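Local coordinates for DegV family protein (Eubacterium eligens, PDB 3FDJ) that is of unknown function but, as a DegV family protein, probably binds a fatty acid or similar lipid, at residues Lys152-Cys157 with Asp217-Glu222; Gln121-Leu126 with Lys225-His230. All coordinates share one frame; numbering follows the deposited sequence.

In the fold
Contacts 1 and 2 illustrate how a single β-sheet takes helices on both faces. In contact 1 the strand residues Arg154 and Phe156 turn to the end of helix 205-219; in contact 2 Lys225 and Arg227 meet helix 120-134 across the other face. The two strands do not pair: strand 271-276 runs between them. The contact centres are 12 Å apart, yet joined directly, for Gln121 probably donates from NE2 to OG1 of Thr153 at 2.7 Å, while its OE1 lies 3.2 Å from CB of Leu155. The sodium ligands Lys160, Ala179 and Ile184 belong to neither contact, although strand 153-159 ends right before Lys160.

Contact 1 of 2, residues Lys152-Cys157 with Asp217-Glu222; sequences KTRLFC and DDAGYE
Arg154 passes beside the CZ end of Phe156 to Ala219, at the end of helix 205-219, and its path shows how a long side chain can fill the angle between a strand and a helix end. Its CB faces the helix and rests 4.1 Å from CE2 of Phe156. From there CG sits beside the backbone N (chi1 -67°), and further bends at chi2 and chi3 fold the chain back so that CD and NE carry the guanidinium to the CZ corner of the neighbouring ring. At the tip the guanidinium lays one face on Phe156 CZ, which lies 3.7 Å from its plane and toward its rim. NH2 is hydrogen-bonded to the hydroxyl of Thr189 on an adjacent strand. NH1 comes obliquely against the methyl of Ala219, 3.7 Å from its CB, and donates to a water in the guanidinium plane, which in turn donates to Ala219 O at 2.9 Å. That water thus bridges the strand to a carbonyl at the helix terminus. The same methyl stands at the edge of the Phe156 ring, 4.2 Å from CZ, where Leu212, Leu215 and Leu216 continue the apolar packing. Just beyond, Gly220 turns the chain with positive phi (89°), and its N bonds to Asp217 O. The arrangement is that of a helix C-terminus closed by a Schellman motif and packed on the face of a mixed β-sheet in an α/β fold.

Contact 2 of 2, residues Gln121-Leu126 with Lys225-His230; sequences QMRIIL and KLRICH
Ile124 turns CG1 to the side of its backbone N (chi1 -75°), and Arg227 bends at chi2 (-66°); together these torsions bring CG1 of Ile124 to 3.7 Å from CG of Arg227. Lys225 slides past the isoleucine in the opposite direction, its CD 4.1 Å from the same CG1. Its own CG lies over one face of the Arg227 guanidinium. Arg123, extended from CG to NE, crosses Arg227 at about a right angle, and NE of Arg123 lies 4.1 Å from NE of Arg227. The three cationic side chains gather round the Glu127 carboxylate, which forms salt bridges with Arg123 NE, Lys225 NZ and Arg227 NH2; Asp252 is a second partner of Arg227 NH2. Arg227 NH1 also donates to Leu226 O at 2.9 Å, from above the carbonyl plane, which helps fix the group's rotation. A leucine in place of Arg227 would probably leave Asp252 without this salt-bridge mate and Leu226 O without its side-chain donor. A water accepts from Lys225 NZ and donates to Ile124 O, a further link between the strand end and the helix. Helix 120-134, which follows strand 109-114 of one sheet, thus packs on strand 226-230 of the other, joining the two α/β halves characteristic of DegV proteins.

Contact 1 of 2, residues Lys152-Cys157 with Asp217-Glu222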
loop_
_atom_site.group_PDB
_atom_site.type_symbol
_atom_site.label_atom_id
_atom_site.label_comp_id
_atom_site.label_asym_id
_atom_site.label_seq_id
_atom_site.Cartn_x
_atom_site.Cartn_y
_atom_site.Cartn_z
ATOM N N LYS A 152 -14.857 -5.694 -2.055
ATOM C CA LYS A 152 -14.545 -6.652 -3.112
ATOM C C LYS A 152 -13.092 -6.502 -3.577
ATOM O O LYS A 152 -12.787 -6.610 -4.786
ATOM C CB LYS A 152 -15.497 -6.478 -4.308
ATOM C CG LYS A 152 -16.950 -6.642 -3.954
ATOM C CD LYS A 152 -17.852 -6.473 -5.182
ATOM C CE LYS A 152 -19.276 -6.898 -4.878
ATOM N NZ LYS A 152 -19.368 -8.351 -4.471
ATOM N N THR A 153 -12.199 -6.229 -2.625
ATOM C CA THR A 153 -10.761 -6.173 -2.902
ATOM C C THR A 153 -10.008 -6.910 -1.779
ATOM O O THR A 153 -10.494 -6.970 -0.654
ATOM C CB THR A 153 -10.205 -4.716 -3.039
ATOM O OG1 THR A 153 -10.318 -4.027 -1.787
ATOM C CG2 THR A 153 -10.947 -3.923 -4.132
ATOM N N ARG A 154 -8.835 -7.470 -2.097
ATOM C CA ARG A 154 -8.016 -8.195 -1.150
ATOM C C ARG A 154 -6.557 -7.879 -1.372
ATOM O O ARG A 154 -6.174 -7.419 -2.450
ATOM C CB ARG A 154 -8.195 -9.693 -1.312
ATOM C CG ARG A 154 -9.586 -10.210 -0.934
ATOM C CD ARG A 154 -9.910 -10.096 0.566
ATOM N NE ARG A 154 -8.936 -10.796 1.400
ATOM C CZ ARG A 154 -8.929 -12.091 1.698
ATOM N NH1 ARG A 154 -9.886 -12.906 1.264
ATOM N NH2 ARG A 154 -7.955 -12.578 2.482
ATOM N N LEU A 155 -5.751 -8.154 -0.356
ATOM C CA LEU A 155 -4.316 -8.023 -0.446
ATOM C C LEU A 155 -3.636 -9.267 0.088
ATOM O O LEU A 155 -4.013 -9.784 1.141
ATOM C CB LEU A 155 -3.829 -6.802 0.343
ATOM C CG LEU A 155 -2.308 -6.592 0.364
ATOM C CD1 LEU A 155 -1.988 -5.090 0.312
ATOM C CD2 LEU A 155 -1.666 -7.239 1.562
ATOM N N PHE A 156 -2.603 -9.709 -0.616
ATOM C CA PHE A 156 -1.736 -10.767 -0.137
ATOM C C PHE A 156 -0.289 -10.321 -0.279
ATOM O O PHE A 156 0.047 -9.506 -1.166
ATOM C CB PHE A 156 -1.964 -12.057 -0.930
ATOM C CG PHE A 156 -3.346 -12.606 -0.804
ATOM C CD1 PHE A 156 -3.724 -13.335 0.330
ATOM C CD2 PHE A 156 -4.297 -12.365 -1.789
ATOM C CE1 PHE A 156 -5.020 -13.807 0.471
ATOM C CE2 PHE A 156 -5.589 -12.860 -1.654
ATOM C CZ PHE A 156 -5.953 -13.569 -0.525
ATOM N N CYS A 157 0.579 -10.854 0.571
ATOM C CA CYS A 157 1.984 -10.519 0.491
ATOM C C CYS A 157 2.829 -11.754 0.737
ATOM O O CYS A 157 2.363 -12.721 1.321
ATOM C CB CYS A 157 2.346 -9.409 1.470
ATOM S SG CYS A 157 2.103 -9.822 3.170
ATOM N N ASP A 217 -8.340 -18.218 -5.437
ATOM C CA ASP A 217 -9.544 -19.014 -5.670
ATOM C C ASP A 217 -10.539 -18.865 -4.504
ATOM O O ASP A 217 -11.731 -18.571 -4.700
ATOM C CB ASP A 217 -9.213 -20.512 -5.829
ATOM C CG ASP A 217 -8.546 -20.853 -7.173
ATOM O OD1 ASP A 217 -8.477 -19.992 -8.084
ATOM O OD2 ASP A 217 -8.078 -22.012 -7.322
ATOM N N ASP A 218 -10.046 -19.089 -3.294
ATOM C CA ASP A 218 -10.894 -18.988 -2.107
ATOM C C ASP A 218 -11.411 -17.567 -1.880
ATOM O O ASP A 218 -12.508 -17.384 -1.371
ATOM C CB ASP A 218 -10.136 -19.449 -0.878
ATOM C CG ASP A 218 -10.028 -20.960 -0.791
ATOM O OD1 ASP A 218 -10.539 -21.674 -1.697
ATOM O OD2 ASP A 218 -9.430 -21.442 0.203
ATOM N N ALA A 219 -10.615 -16.567 -2.252
ATOM C CA ALA A 219 -10.996 -15.166 -2.084
ATOM C C ALA A 219 -12.068 -14.707 -3.084
ATOM O O ALA A 219 -12.632 -13.625 -2.924
ATOM C CB ALA A 219 -9.754 -14.263 -2.206
ATOM N N GLY A 220 -12.348 -15.503 -4.108
ATOM C CA GLY A 220 -13.334 -15.116 -5.118
ATOM C C GLY A 220 -12.742 -14.318 -6.268
ATOM O O GLY A 220 -13.466 -13.614 -6.982
ATOM N N TYR A 221 -11.438 -14.463 -6.486
ATOM C CA TYR A 221 -10.784 -13.824 -7.633
ATOM C C TYR A 221 -11.262 -14.484 -8.917
ATOM O O TYR A 221 -11.288 -15.716 -9.027
ATOM C CB TYR A 221 -9.259 -13.903 -7.540
ATOM C CG TYR A 221 -8.610 -13.138 -8.665
ATOM C CD1 TYR A 221 -8.755 -11.758 -8.764
ATOM C CD2 TYR A 221 -7.856 -13.790 -9.642
ATOM C CE1 TYR A 221 -8.176 -11.048 -9.791
ATOM C CE2 TYR A 221 -7.271 -13.089 -10.675
ATOM C CZ TYR A 221 -7.425 -11.712 -10.741
ATOM O OH TYR A 221 -6.868 -10.997 -11.771
ATOM N N GLU A 222 -11.672 -13.656 -9.880
ATOM C CA GLU A 222 -12.185 -14.126 -11.162
ATOM C C GLU A 222 -11.604 -13.362 -12.365
ATOM O O GLU A 222 -12.290 -13.125 -13.368
ATOM C CB GLU A 222 -13.719 -14.021 -11.149
ATOM C CG GLU A 222 -14.360 -15.066 -10.256
ATOM C CD GLU A 222 -15.881 -15.113 -10.350
ATOM O OE1 GLU A 222 -16.478 -14.178 -10.954
ATOM O OE2 GLU A 222 -16.467 -16.086 -9.795
HETATM O O HOH W 1 -12.374 -12.194 -0.434
#

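Contact 2 of 2, residues Gln121-Leu126 with Lys225-His230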
loop_
_atom_site.group_PDB
_atom_site.type_symbol
_atom_site.label_atom_id
_atom_site.label_comp_id
_atom_site.label_asym_id
_atom_site.label_seq_id
_atom_site.Cartn_x
_atom_site.Cartn_y
_atom_site.Cartn_z
ATOM N N GLN A 121 -3.317 -2.200 -2.728
ATOM C CA GLN A 121 -4.741 -2.030 -2.426
ATOM C C GLN A 121 -5.128 -0.542 -2.415
ATOM O O GLN A 121 -6.201 -0.173 -2.922
ATOM C CB GLN A 121 -5.113 -2.759 -1.122
ATOM C CG GLN A 121 -6.642 -2.888 -0.857
ATOM C CD GLN A 121 -7.030 -4.097 0.012
ATOM O OE1 GLN A 121 -6.203 -4.679 0.709
ATOM N NE2 GLN A 121 -8.327 -4.429 0.024
HETATM N N MSE A 122 -4.252 0.300 -1.876
HETATM C CA MSE A 122 -4.419 1.769 -1.956
HETATM C C MSE A 122 -4.427 2.191 -3.421
HETATM O O MSE A 122 -5.277 2.988 -3.828
HETATM C CB MSE A 122 -3.308 2.518 -1.194
HETATM C CG MSE A 122 -3.316 2.255 0.297
HETATM SE SE MSE A 122 -1.832 3.106 1.159
HETATM C CE MSE A 122 -2.344 5.006 0.823
ATOM N N ARG A 123 -3.525 1.624 -4.229
ATOM C CA ARG A 123 -3.538 1.916 -5.667
ATOM C C ARG A 123 -4.859 1.563 -6.340
ATOM O O ARG A 123 -5.391 2.368 -7.109
ATOM C CB ARG A 123 -2.363 1.256 -6.406
ATOM C CG ARG A 123 -2.332 1.636 -7.837
ATOM C CD ARG A 123 -1.102 1.140 -8.534
ATOM N NE ARG A 123 -1.177 1.553 -9.924
ATOM C CZ ARG A 123 -0.132 1.687 -10.736
ATOM N NH1 ARG A 123 1.120 1.429 -10.324
ATOM N NH2 ARG A 123 -0.348 2.115 -11.972
ATOM N N ILE A 124 -5.389 0.371 -6.052
ATOM C CA ILE A 124 -6.672 -0.050 -6.617
ATOM C C ILE A 124 -7.809 0.904 -6.210
ATOM O O ILE A 124 -8.671 1.240 -7.017
ATOM C CB ILE A 124 -6.971 -1.530 -6.275
ATOM C CG1 ILE A 124 -6.098 -2.428 -7.151
ATOM C CG2 ILE A 124 -8.445 -1.882 -6.495
ATOM C CD1 ILE A 124 -6.332 -3.949 -6.993
ATOM N N ILE A 125 -7.822 1.323 -4.960
ATOM C CA ILE A 125 -8.808 2.307 -4.504
ATOM C C ILE A 125 -8.685 3.617 -5.314
ATOM O O ILE A 125 -9.670 4.128 -5.841
ATOM C CB ILE A 125 -8.685 2.553 -2.989
ATOM C CG1 ILE A 125 -9.076 1.279 -2.243
ATOM C CG2 ILE A 125 -9.564 3.735 -2.546
ATOM C CD1 ILE A 125 -8.688 1.253 -0.754
ATOM N N LEU A 126 -7.470 4.128 -5.425
ATOM C CA LEU A 126 -7.213 5.373 -6.163
ATOM C C LEU A 126 -7.672 5.260 -7.607
ATOM O O LEU A 126 -8.300 6.186 -8.135
ATOM C CB LEU A 126 -5.735 5.728 -6.104
ATOM C CG LEU A 126 -5.275 6.263 -4.764
ATOM C CD1 LEU A 126 -3.763 6.146 -4.652
ATOM C CD2 LEU A 126 -5.723 7.721 -4.592
ATOM N N LYS A 225 -9.008 -6.704 -11.940
ATOM C CA LYS A 225 -7.823 -5.896 -11.817
ATOM C C LYS A 225 -6.855 -6.472 -10.771
ATOM O O LYS A 225 -7.268 -6.914 -9.706
ATOM C CB LYS A 225 -8.252 -4.471 -11.458
ATOM C CG LYS A 225 -7.111 -3.508 -11.347
ATOM C CD LYS A 225 -7.586 -2.124 -10.952
ATOM C CE LYS A 225 -8.407 -1.489 -12.016
ATOM N NZ LYS A 225 -8.486 -0.017 -11.822
ATOM N N LEU A 226 -5.570 -6.474 -11.119
ATOM C CA LEU A 226 -4.492 -7.049 -10.321
ATOM C C LEU A 226 -3.323 -6.079 -10.315
ATOM O O LEU A 226 -2.887 -5.607 -11.377
ATOM C CB LEU A 226 -4.010 -8.362 -10.964
ATOM C CG LEU A 226 -2.719 -9.002 -10.419
ATOM C CD1 LEU A 226 -2.963 -9.468 -9.015
ATOM C CD2 LEU A 226 -2.270 -10.154 -11.352
ATOM N N ARG A 227 -2.808 -5.773 -9.128
ATOM C CA ARG A 227 -1.690 -4.837 -8.985
ATOM C C ARG A 227 -0.661 -5.498 -8.084
ATOM O O ARG A 227 -0.998 -5.997 -7.015
ATOM C CB ARG A 227 -2.170 -3.490 -8.384
ATOM C CG ARG A 227 -3.137 -2.718 -9.290
ATOM C CD ARG A 227 -2.469 -2.259 -10.563
ATOM N NE ARG A 227 -3.372 -1.533 -11.462
ATOM C CZ ARG A 227 -4.041 -2.044 -12.491
ATOM N NH1 ARG A 227 -3.911 -3.312 -12.859
ATOM N NH2 ARG A 227 -4.804 -1.232 -13.208
ATOM N N ILE A 228 0.584 -5.550 -8.539
ATOM C CA ILE A 228 1.655 -6.205 -7.789
ATOM C C ILE A 228 2.843 -5.245 -7.669
ATOM O O ILE A 228 3.370 -4.776 -8.701
ATOM C CB ILE A 228 2.153 -7.486 -8.504
ATOM C CG1 ILE A 228 1.001 -8.422 -8.887
ATOM C CG2 ILE A 228 3.239 -8.192 -7.655
ATOM C CD1 ILE A 228 1.402 -9.655 -9.776
ATOM N N CYS A 229 3.258 -4.940 -6.439
ATOM C CA CYS A 229 4.498 -4.213 -6.218
ATOM C C CYS A 229 5.542 -5.143 -5.605
ATOM O O CYS A 229 5.211 -6.185 -5.011
ATOM C CB CYS A 229 4.306 -2.927 -5.397
ATOM S SG CYS A 229 4.151 -3.222 -3.720
ATOM N N HIS A 230 6.807 -4.812 -5.841
ATOM C CA HIS A 230 7.921 -5.597 -5.401
ATOM C C HIS A 230 9.044 -4.712 -4.910
ATOM O O HIS A 230 9.187 -3.558 -5.334
ATOM C CB HIS A 230 8.424 -6.510 -6.526
ATOM C CG HIS A 230 9.026 -5.767 -7.666
ATOM N ND1 HIS A 230 10.350 -5.380 -7.684
ATOM C CD2 HIS A 230 8.470 -5.271 -8.795
ATOM C CE1 HIS A 230 10.586 -4.706 -8.795
ATOM N NE2 HIS A 230 9.462 -4.625 -9.487
HETATM O O HOH W 2 -9.643 -0.010 -9.264
#